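Local coordinates for Alpha/beta hydrolase family protein (Bacillus anthracis, PDB 3OOS) that probably catalyses hydrolysis of a substrate not yet identified, as a bacterial member of the alpha/beta hydrolase fold family, at residues H30-Y35 against N201-V206; N56-G61 against D69-M74; G101-L106 against K209-R214. All coordinates share one frame; numbering follows the deposited sequence. Where two conformers were deposited one is given.

Interaction 1 of 3, residues H30-Y35 against N201-V206; sequences HLYSEY and NYFRQV. With SO4 (sulfate ion), chain B.
Leu31 and Tyr32 meet a single aromatic side chain of helix 197-207, that of Phe203. Followed outward, Phe203 begins with CB, which lies 4.1 Å from Tyr32 CD2. Its CG sits between the two partners, and there the ring divides its contacts. On one branch CD1 packs against Leu31 CD2 at 3.5 Å, with CE1 still close to the same methyl. On the other, Phe203 CD2 approaches Tyr32 CE2 at 3.8 Å. The Tyr32 and Phe203 planes are inclined at 38°, an oblique pairing. CG of Phe203 stands anti to the backbone N (chi1 173°), which sends the ring off the helix toward the 30-35 loop.

Beyond the phenylalanine, Tyr32 becomes polar. Its OH donates to sulfate O1 at 2.7 Å, while His30 NE2 donates to sulfate O3 at 2.8 Å. Ser99 OG and Ala100 N, at the probable nucleophile elbow, bind the same anion. Tyr32 N also donates to His30 ND1 over 3.1 Å, although the donor lies well out of the imidazole plane. The apolar Leu31-Phe203-Tyr32 packing lies beside donors holding a sulfate, probably from the crystallisation liquor, consistent with a hydrolase pocket that receives a negatively charged or polarised oxygen.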
loop_
_atom_site.group_PDB
_atom_site.type_symbol
_atom_site.label_atom_id
_atom_site.label_comp_id
_atom_site.label_asym_id
_atom_site.label_seq_id
_atom_site.Cartn_x
_atom_site.Cartn_y
_atom_site.Cartn_z
ATOM N N HIS A 30 1.893 1.110 -4.293
ATOM C CA HIS A 30 1.076 1.889 -3.383
ATOM C C HIS A 30 0.272 2.868 -4.223
ATOM O O HIS A 30 0.628 3.141 -5.364
ATOM C CB HIS A 30 1.962 2.635 -2.388
ATOM C CG HIS A 30 1.196 3.334 -1.314
ATOM N ND1 HIS A 30 0.881 4.674 -1.377
ATOM C CD2 HIS A 30 0.658 2.874 -0.161
ATOM C CE1 HIS A 30 0.191 5.011 -0.301
ATOM N NE2 HIS A 30 0.044 3.936 0.453
ATOM N N LEU A 31 -0.812 3.390 -3.664
ATOM C CA LEU A 31 -1.712 4.249 -4.428
ATOM C C LEU A 31 -1.154 5.643 -4.726
ATOM O O LEU A 31 -1.538 6.263 -5.720
ATOM C CB LEU A 31 -3.069 4.357 -3.728
ATOM C CG LEU A 31 -4.221 4.908 -4.566
ATOM C CD1 LEU A 31 -4.420 4.087 -5.838
ATOM C CD2 LEU A 31 -5.481 4.927 -3.730
ATOM N N TYR A 32 -0.258 6.140 -3.876
ATOM C CA TYR A 32 0.283 7.490 -4.070
ATOM C C TYR A 32 1.701 7.669 -3.537
ATOM O O TYR A 32 1.988 8.616 -2.806
ATOM C CB TYR A 32 -0.671 8.567 -3.514
ATOM C CG TYR A 32 -1.327 8.246 -2.188
ATOM C CD1 TYR A 32 -0.630 8.386 -0.988
ATOM C CD2 TYR A 32 -2.658 7.829 -2.135
ATOM C CE1 TYR A 32 -1.235 8.101 0.230
ATOM C CE2 TYR A 32 -3.274 7.546 -0.917
ATOM C CZ TYR A 32 -2.555 7.680 0.258
ATOM O OH TYR A 32 -3.154 7.397 1.467
ATOM N N SER A 33 2.586 6.758 -3.927
ATOM C CA SER A 33 3.990 6.806 -3.520
ATOM C C SER A 33 4.910 6.533 -4.697
ATOM O O SER A 33 4.556 5.796 -5.617
ATOM C CB SER A 33 4.278 5.774 -2.427
ATOM O OG SER A 33 3.468 5.982 -1.292
ATOM N N GLU A 34 6.101 7.121 -4.658
ATOM C CA GLU A 34 7.117 6.818 -5.661
ATOM C C GLU A 34 8.365 6.225 -5.025
ATOM O O GLU A 34 8.802 6.664 -3.966
ATOM C CB GLU A 34 7.452 8.043 -6.518
ATOM C CG GLU A 34 7.990 9.251 -5.755
ATOM C CD GLU A 34 8.122 10.489 -6.626
ATOM O OE1 GLU A 34 7.931 10.401 -7.859
ATOM O OE2 GLU A 34 8.425 11.561 -6.072
ATOM N N TYR A 35 8.921 5.219 -5.689
ATOM C CA TYR A 35 10.033 4.440 -5.170
ATOM C C TYR A 35 11.322 4.688 -5.947
ATOM O O TYR A 35 11.305 5.217 -7.059
ATOM C CB TYR A 35 9.693 2.948 -5.240
ATOM C CG TYR A 35 8.399 2.561 -4.562
ATOM C CD1 TYR A 35 8.319 2.473 -3.173
ATOM C CD2 TYR A 35 7.259 2.264 -5.309
ATOM C CE1 TYR A 35 7.136 2.108 -2.542
ATOM C CE2 TYR A 35 6.068 1.896 -4.688
ATOM C CZ TYR A 35 6.017 1.821 -3.305
ATOM O OH TYR A 35 4.849 1.452 -2.678
ATOM N N ASN A 201 -3.902 13.731 -3.990
ATOM C CA ASN A 201 -5.014 14.643 -4.243
ATOM C C ASN A 201 -6.164 13.947 -4.947
ATOM O O ASN A 201 -7.317 14.111 -4.560
ATOM C CB ASN A 201 -4.558 15.854 -5.058
ATOM C CG ASN A 201 -3.732 16.822 -4.245
ATOM O OD1 ASN A 201 -3.734 16.781 -3.013
ATOM N ND2 ASN A 201 -3.021 17.708 -4.932
ATOM N N TYR A 202 -5.850 13.154 -5.967
ATOM C CA TYR A 202 -6.885 12.429 -6.685
ATOM C C TYR A 202 -7.623 11.453 -5.768
ATOM O O TYR A 202 -8.854 11.367 -5.809
ATOM C CB TYR A 202 -6.332 11.702 -7.914
ATOM C CG TYR A 202 -7.434 11.078 -8.730
ATOM C CD1 TYR A 202 -8.087 11.803 -9.727
ATOM C CD2 TYR A 202 -7.857 9.776 -8.477
ATOM C CE1 TYR A 202 -9.119 11.234 -10.468
ATOM C CE2 TYR A 202 -8.889 9.205 -9.199
ATOM C CZ TYR A 202 -9.509 9.931 -10.196
ATOM O OH TYR A 202 -10.529 9.353 -10.912
ATOM N N PHE A 203 -6.877 10.727 -4.939
ATOM C CA PHE A 203 -7.510 9.808 -4.004
ATOM C C PHE A 203 -8.457 10.540 -3.057
ATOM O O PHE A 203 -9.607 10.137 -2.893
ATOM C CB PHE A 203 -6.490 8.999 -3.196
ATOM C CG PHE A 203 -7.122 8.169 -2.114
ATOM C CD1 PHE A 203 -7.888 7.052 -2.441
ATOM C CD2 PHE A 203 -6.992 8.525 -0.774
ATOM C CE1 PHE A 203 -8.494 6.286 -1.451
ATOM C CE2 PHE A 203 -7.596 7.767 0.224
ATOM C CZ PHE A 203 -8.348 6.643 -0.117
ATOM N N ARG A 204 -7.971 11.617 -2.448
ATOM C CA ARG A 204 -8.742 12.320 -1.422
ATOM C C ARG A 204 -9.934 13.093 -1.982
ATOM O O ARG A 204 -11.002 13.115 -1.367
ATOM C CB ARG A 204 -7.842 13.248 -0.602
ATOM C CG ARG A 204 -6.776 12.516 0.218
ATOM C CD ARG A 204 -6.265 13.378 1.359
ATOM N NE ARG A 204 -7.294 13.576 2.381
ATOM C CZ ARG A 204 -7.311 14.577 3.256
ATOM N NH1 ARG A 204 -6.354 15.497 3.250
ATOM N NH2 ARG A 204 -8.299 14.662 4.138
ATOM N N GLN A 205 -9.752 13.697 -3.156
ATOM C CA GLN A 205 -10.758 14.589 -3.733
ATOM C C GLN A 205 -11.756 13.879 -4.648
ATOM O O GLN A 205 -12.901 14.323 -4.788
ATOM C CB GLN A 205 -10.081 15.742 -4.480
ATOM C CG GLN A 205 -9.266 16.665 -3.581
ATOM C CD GLN A 205 -8.191 17.428 -4.335
ATOM O OE1 GLN A 205 -8.159 17.432 -5.565
ATOM N NE2 GLN A 205 -7.299 18.073 -3.594
ATOM N N VAL A 206 -11.327 12.782 -5.271
ATOM C CA VAL A 206 -12.173 12.088 -6.249
ATOM C C VAL A 206 -12.505 10.641 -5.864
ATOM O O VAL A 206 -13.676 10.257 -5.836
ATOM C CB VAL A 206 -11.553 12.140 -7.677
ATOM C CG1 VAL A 206 -12.446 11.429 -8.695
ATOM C CG2 VAL A 206 -11.308 13.585 -8.103
HETATM S S SO4 B . -0.908 5.431 3.519
HETATM O O1 SO4 B . -1.382 6.802 3.366
HETATM O O2 SO4 B . -1.155 4.987 4.884
HETATM O O3 SO4 B . -1.601 4.574 2.564
HETATM O O4 SO4 B . 0.528 5.391 3.246
#

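Interaction 2 of 3, residues N56-G61 against D69-M74; sequences NLKGCG and DSEYSM
Lys58 and Glu71 supply the charged part of this contact. NZ of Lys58 donates to Glu71 OE1 at 2.7 Å, a salt bridge in which the carboxylate oxygen is met on its anti side, 33° out of the carboxylate plane. The lysine does not reach out straight: CG leaves anti to the backbone N (chi1 -164°), and the chain then bends at each later torsion, curling so that CG, CD and CE all stay about 3.8 Å from Glu71 OE1. The glutamate, by contrast, extends beyond CG. Its second oxygen, OE2, accepts from the backbone N of Lys67, so the carboxylate is held from both of its oxygens and its rotation is restrained.

A water adds a second route between the same two residues. It accepts from Lys58 NZ at 3.3 Å and lies 2.8 Å from Glu71 O.

Both segments belong to the connection between strand 51-55 and helix 74-87, a beta-alpha link of the alpha/beta hydrolase fold. Its first bend is a type II beta turn from Leu57 to Cys60, closed by Cys60 N to Leu57 O, with Gly59 at positive phi. The 69-72 segment is a 3-10 turn, and Ser73 then takes the N-cap position of helix 74-87, its OG accepting from Glu76 N.

The van der Waals part is slighter. Lys58 O lies in the plane of the Tyr72 ring at its edge, 3.9 Å from CE1, and this carbonyl also accepts a hydrogen bond from Arg199 NH1 of helix 197-207.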
loop_
_atom_site.group_PDB
_atom_site.type_symbol
_atom_site.label_atom_id
_atom_site.label_comp_id
_atom_site.label_asym_id
_atom_site.label_seq_id
_atom_site.Cartn_x
_atom_site.Cartn_y
_atom_site.Cartn_z
ATOM N N ASN A 56 6.497 1.736 -9.965
ATOM C CA ASN A 56 6.157 3.156 -9.989
ATOM C C ASN A 56 4.986 3.386 -10.943
ATOM O O ASN A 56 5.093 3.144 -12.150
ATOM C CB ASN A 56 7.374 4.009 -10.393
ATOM C CG ASN A 56 8.234 4.421 -9.201
ATOM O OD1 ASN A 56 9.427 4.718 -9.348
ATOM N ND2 ASN A 56 7.633 4.453 -8.023
ATOM N N LEU A 57 3.859 3.832 -10.393
ATOM C CA LEU A 57 2.650 4.047 -11.186
ATOM C C LEU A 57 2.763 5.309 -12.040
ATOM O O LEU A 57 3.767 6.020 -11.978
ATOM C CB LEU A 57 1.420 4.116 -10.278
ATOM C CG LEU A 57 1.109 2.847 -9.479
ATOM C CD1 LEU A 57 -0.063 3.089 -8.546
ATOM C CD2 LEU A 57 0.843 1.665 -10.406
ATOM N N LYS A 58 1.740 5.564 -12.856
ATOM C CA LYS A 58 1.653 6.803 -13.628
ATOM C C LYS A 58 1.865 7.985 -12.683
ATOM O O LYS A 58 1.263 8.043 -11.610
ATOM C CB LYS A 58 0.285 6.892 -14.314
ATOM C CG LYS A 58 0.163 7.910 -15.455
ATOM C CD LYS A 58 0.821 7.427 -16.763
ATOM C CE LYS A 58 0.124 6.224 -17.391
ATOM N NZ LYS A 58 -1.197 6.567 -17.984
ATOM N N GLY A 59 2.746 8.902 -13.071
ATOM C CA GLY A 59 3.045 10.083 -12.261
ATOM C C GLY A 59 4.083 9.875 -11.166
ATOM O O GLY A 59 4.341 10.785 -10.375
ATOM N N CYS A 60 4.688 8.686 -11.128
ATOM C CA CYS A 60 5.648 8.325 -10.075
ATOM C C CYS A 60 7.026 8.042 -10.647
ATOM O O CYS A 60 7.154 7.315 -11.632
ATOM C CB CYS A 60 5.180 7.073 -9.334
ATOM S SG CYS A 60 3.555 7.210 -8.609
ATOM N N GLY A 61 8.056 8.597 -10.010
ATOM C CA GLY A 61 9.436 8.349 -10.423
ATOM C C GLY A 61 9.663 8.623 -11.898
ATOM O O GLY A 61 9.290 9.682 -12.408
ATOM N N ASP A 69 -6.471 13.539 -15.394
ATOM C CA ASP A 69 -6.604 13.112 -13.998
ATOM C C ASP A 69 -7.186 11.708 -13.825
ATOM O O ASP A 69 -6.819 11.001 -12.883
ATOM C CB ASP A 69 -7.423 14.121 -13.189
ATOM C CG ASP A 69 -6.653 15.397 -12.868
ATOM O OD1 ASP A 69 -5.465 15.527 -13.243
ATOM O OD2 ASP A 69 -7.252 16.285 -12.226
ATOM N N SER A 70 -8.077 11.314 -14.735
ATOM C CA SER A 70 -8.713 9.995 -14.693
ATOM C C SER A 70 -7.699 8.849 -14.718
ATOM O O SER A 70 -7.994 7.749 -14.249
ATOM C CB SER A 70 -9.721 9.837 -15.837
ATOM O OG SER A 70 -9.083 9.880 -17.102
ATOM N N GLU A 71 -6.507 9.118 -15.251
ATOM C CA GLU A 71 -5.431 8.118 -15.309
ATOM C C GLU A 71 -4.935 7.691 -13.923
ATOM O O GLU A 71 -4.272 6.657 -13.794
ATOM C CB GLU A 71 -4.257 8.631 -16.149
ATOM C CG GLU A 71 -4.592 8.834 -17.626
ATOM C CD GLU A 71 -3.440 9.422 -18.421
ATOM O OE1 GLU A 71 -2.284 9.015 -18.206
ATOM O OE2 GLU A 71 -3.692 10.285 -19.280
ATOM N N TYR A 72 -5.260 8.484 -12.900
ATOM C CA TYR A 72 -4.871 8.188 -11.517
ATOM C C TYR A 72 -5.832 7.240 -10.799
ATOM O O TYR A 72 -5.524 6.765 -9.702
ATOM C CB TYR A 72 -4.759 9.473 -10.687
ATOM C CG TYR A 72 -3.691 10.441 -11.142
ATOM C CD1 TYR A 72 -2.374 10.020 -11.352
ATOM C CD2 TYR A 72 -3.993 11.788 -11.336
ATOM C CE1 TYR A 72 -1.388 10.919 -11.764
ATOM C CE2 TYR A 72 -3.019 12.692 -11.746
ATOM C CZ TYR A 72 -1.721 12.251 -11.957
ATOM O OH TYR A 72 -0.753 13.147 -12.361
ATOM N N SER A 73 -6.994 6.982 -11.393
ATOM C CA SER A 73 -8.025 6.190 -10.713
ATOM C C SER A 73 -7.547 4.767 -10.438
ATOM O O SER A 73 -6.646 4.267 -11.117
ATOM C CB SER A 73 -9.321 6.166 -11.524
ATOM O OG SER A 73 -9.205 5.299 -12.638
HETATM N N MSE A 74 -8.153 4.119 -9.447
HETATM C CA MSE A 74 -7.802 2.741 -9.128
HETATM C C MSE A 74 -8.114 1.797 -10.288
HETATM O O MSE A 74 -7.338 0.894 -10.583
HETATM C CB MSE A 74 -8.480 2.286 -7.836
HETATM C CG MSE A 74 -7.822 2.868 -6.597
HETATM SE SE MSE A 74 -8.221 1.892 -4.968
HETATM C CE MSE A 74 -9.592 3.048 -4.220
HETATM O O HOH W 1 -3.416 5.178 -16.011
#

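Interaction 3 of 3, residues G101-L106 against K209-R214; sequences GGMLAL and KDYDVR
Met103 and Leu106, on one side of helix 100-112, pack against Tyr211 and Val213 of the loop that follows helix 197-207. The helix is the one that leaves the probable nucleophile elbow of the alpha/beta hydrolase fold, a GxSxG pattern whose last glycine is Gly101. Ala105 N and Leu106 N bond back to the carbonyls of Gly101 and Gly102, keeping this first part of the helix regular.

Met103, a selenomethionine, is the first residue to touch the loop. Its CB lies 3.5 Å from Tyr211 OH and 3.8 Å from Tyr211 CZ. From there the chain runs extended beyond CG (chi2 172°), carrying SE from the hydroxyl end along the CE2 side of the ring, 4.0 Å from Tyr211 CE2. The selenium is 4.6 Å from the ring centroid and 36° off its normal, an oblique Met-aromatic contact.

One turn further, Leu106 meets both loop residues. CD1 comes within 3.6 Å of Tyr211 OH, the two side chains crossing at about a right angle, while CB faces Val213 CG2 at 4.2 Å. The tyrosine hydroxyl thus sits among aliphatic groups of the helix, with its hydrogen bond made to the backbone oxygen of Ala125.

Just past Tyr211 the loop makes an Asx turn: Asp212 OD1 accepts from Arg214 N and Arg214 NE, which reach it from opposite faces of the carboxylate, while Arg214 NH2 donates to Asp212 OD2 at 2.8 Å.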
loop_
_atom_site.group_PDB
_atom_site.type_symbol
_atom_site.label_atom_id
_atom_site.label_comp_id
_atom_site.label_asym_id
_atom_site.label_seq_id
_atom_site.Cartn_x
_atom_site.Cartn_y
_atom_site.Cartn_z
ATOM N N GLY A 101 -2.463 1.144 -0.475
ATOM C CA GLY A 101 -2.046 0.055 -1.358
ATOM C C GLY A 101 -2.878 -1.207 -1.172
ATOM O O GLY A 101 -3.085 -1.965 -2.122
ATOM N N GLY A 102 -3.343 -1.435 0.056
ATOM C CA GLY A 102 -4.247 -2.552 0.358
ATOM C C GLY A 102 -5.615 -2.364 -0.279
ATOM O O GLY A 102 -6.227 -3.321 -0.757
HETATM N N MSE A 103 -6.096 -1.124 -0.296
HETATM C CA MSE A 103 -7.344 -0.811 -0.985
HETATM C C MSE A 103 -7.193 -1.101 -2.472
HETATM O O MSE A 103 -8.091 -1.671 -3.095
HETATM C CB MSE A 103 -7.741 0.645 -0.749
HETATM C CG MSE A 103 -7.993 0.967 0.711
HETATM SE SE MSE A 103 -8.234 2.870 1.002
HETATM C CE MSE A 103 -8.031 2.851 2.935
ATOM N N LEU A 104 -6.045 -0.723 -3.031
ATOM C CA LEU A 104 -5.745 -1.011 -4.431
ATOM C C LEU A 104 -5.740 -2.524 -4.702
ATOM O O LEU A 104 -6.248 -2.970 -5.738
ATOM C CB LEU A 104 -4.416 -0.367 -4.838
ATOM C CG LEU A 104 -3.982 -0.496 -6.302
ATOM C CD1 LEU A 104 -5.011 0.115 -7.264
ATOM C CD2 LEU A 104 -2.612 0.147 -6.490
ATOM N N ALA A 105 -5.195 -3.298 -3.764
ATOM C CA ALA A 105 -5.214 -4.767 -3.839
ATOM C C ALA A 105 -6.633 -5.317 -3.966
ATOM O O ALA A 105 -6.890 -6.221 -4.767
ATOM C CB ALA A 105 -4.519 -5.377 -2.622
ATOM N N LEU A 106 -7.544 -4.771 -3.167
ATOM C CA LEU A 106 -8.938 -5.201 -3.194
ATOM C C LEU A 106 -9.586 -4.887 -4.536
ATOM O O LEU A 106 -10.340 -5.701 -5.064
ATOM C CB LEU A 106 -9.731 -4.580 -2.039
ATOM C CG LEU A 106 -9.261 -4.977 -0.630
ATOM C CD1 LEU A 106 -9.998 -4.165 0.431
ATOM C CD2 LEU A 106 -9.415 -6.484 -0.357
ATOM N N LYS A 209 -14.548 9.361 -1.935
ATOM C CA LYS A 209 -15.992 9.500 -1.703
ATOM C C LYS A 209 -16.829 8.384 -2.342
ATOM O O LYS A 209 -17.966 8.143 -1.929
ATOM C CB LYS A 209 -16.499 10.881 -2.145
ATOM C CG LYS A 209 -16.320 11.175 -3.621
ATOM C CD LYS A 209 -16.800 12.578 -3.968
ATOM C CE LYS A 209 -16.732 12.824 -5.466
ATOM N NZ LYS A 209 -17.629 11.902 -6.222
ATOM N N ASP A 210 -16.258 7.712 -3.343
ATOM C CA ASP A 210 -16.937 6.628 -4.049
ATOM C C ASP A 210 -16.380 5.243 -3.716
ATOM O O ASP A 210 -16.789 4.252 -4.324
ATOM C CB ASP A 210 -16.875 6.849 -5.569
ATOM C CG ASP A 210 -17.688 8.048 -6.025
ATOM O OD1 ASP A 210 -18.640 8.441 -5.322
ATOM O OD2 ASP A 210 -17.377 8.593 -7.104
ATOM N N TYR A 211 -15.458 5.167 -2.757
ATOM C CA TYR A 211 -14.790 3.899 -2.473
ATOM C C TYR A 211 -15.625 2.959 -1.603
ATOM O O TYR A 211 -15.903 3.254 -0.439
ATOM C CB TYR A 211 -13.389 4.112 -1.871
ATOM C CG TYR A 211 -12.719 2.807 -1.499
ATOM C CD1 TYR A 211 -12.424 1.854 -2.475
ATOM C CD2 TYR A 211 -12.403 2.515 -0.171
ATOM C CE1 TYR A 211 -11.823 0.646 -2.144
ATOM C CE2 TYR A 211 -11.802 1.302 0.173
ATOM C CZ TYR A 211 -11.515 0.374 -0.822
ATOM O OH TYR A 211 -10.925 -0.824 -0.502
ATOM N N ASP A 212 -16.018 1.829 -2.190
ATOM C CA ASP A 212 -16.772 0.789 -1.491
ATOM C C ASP A 212 -16.784 -0.471 -2.346
ATOM O O ASP A 212 -17.359 -0.485 -3.435
ATOM C CB ASP A 212 -18.206 1.256 -1.196
ATOM C CG ASP A 212 -18.976 0.292 -0.299
ATOM O OD1 ASP A 212 -18.401 -0.726 0.148
ATOM O OD2 ASP A 212 -20.169 0.562 -0.034
ATOM N N VAL A 213 -16.136 -1.522 -1.843
ATOM C CA VAL A 213 -16.088 -2.817 -2.524
ATOM C C VAL A 213 -16.649 -3.954 -1.657
ATOM O O VAL A 213 -16.463 -5.125 -1.972
ATOM C CB VAL A 213 -14.649 -3.169 -3.007
ATOM C CG1 VAL A 213 -14.162 -2.156 -4.044
ATOM C CG2 VAL A 213 -13.668 -3.264 -1.826
ATOM N N ARG A 214 -17.348 -3.604 -0.578
ATOM C CA ARG A 214 -17.814 -4.603 0.397
ATOM C C ARG A 214 -18.609 -5.752 -0.219
ATOM O O ARG A 214 -18.350 -6.917 0.081
ATOM C CB ARG A 214 -18.633 -3.945 1.508
ATOM C CG ARG A 214 -17.792 -3.164 2.505
ATOM C CD ARG A 214 -18.672 -2.382 3.468
ATOM N NE ARG A 214 -19.386 -1.294 2.797
ATOM C CZ ARG A 214 -20.233 -0.463 3.399
ATOM N NH1 ARG A 214 -20.485 -0.583 4.698
ATOM N NH2 ARG A 214 -20.829 0.497 2.700
#

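All three contacts are largely buried, but their chemistry follows their place in the fold. Interaction 3 has no hydrogen bond across it: aliphatic groups and a selenium meet a tyrosine ring and its hydroxyl, on the helix after the probable nucleophile elbow. Interaction 1 borders the probable active-site pocket, apolar toward helix 197-207 and polar toward the sulfate. Interaction 2, centred about 14 Å from the chain's centre and including the partly exposed Glu71, lies farther out and relies on charge and water. Helix 197-207 carries one side of interaction 1, touches interaction 2 and leads into the loop of interaction 3. Glu34 OE1 probably accepts from Gly61 N, and Phe203 CZ packs on Met103 SE.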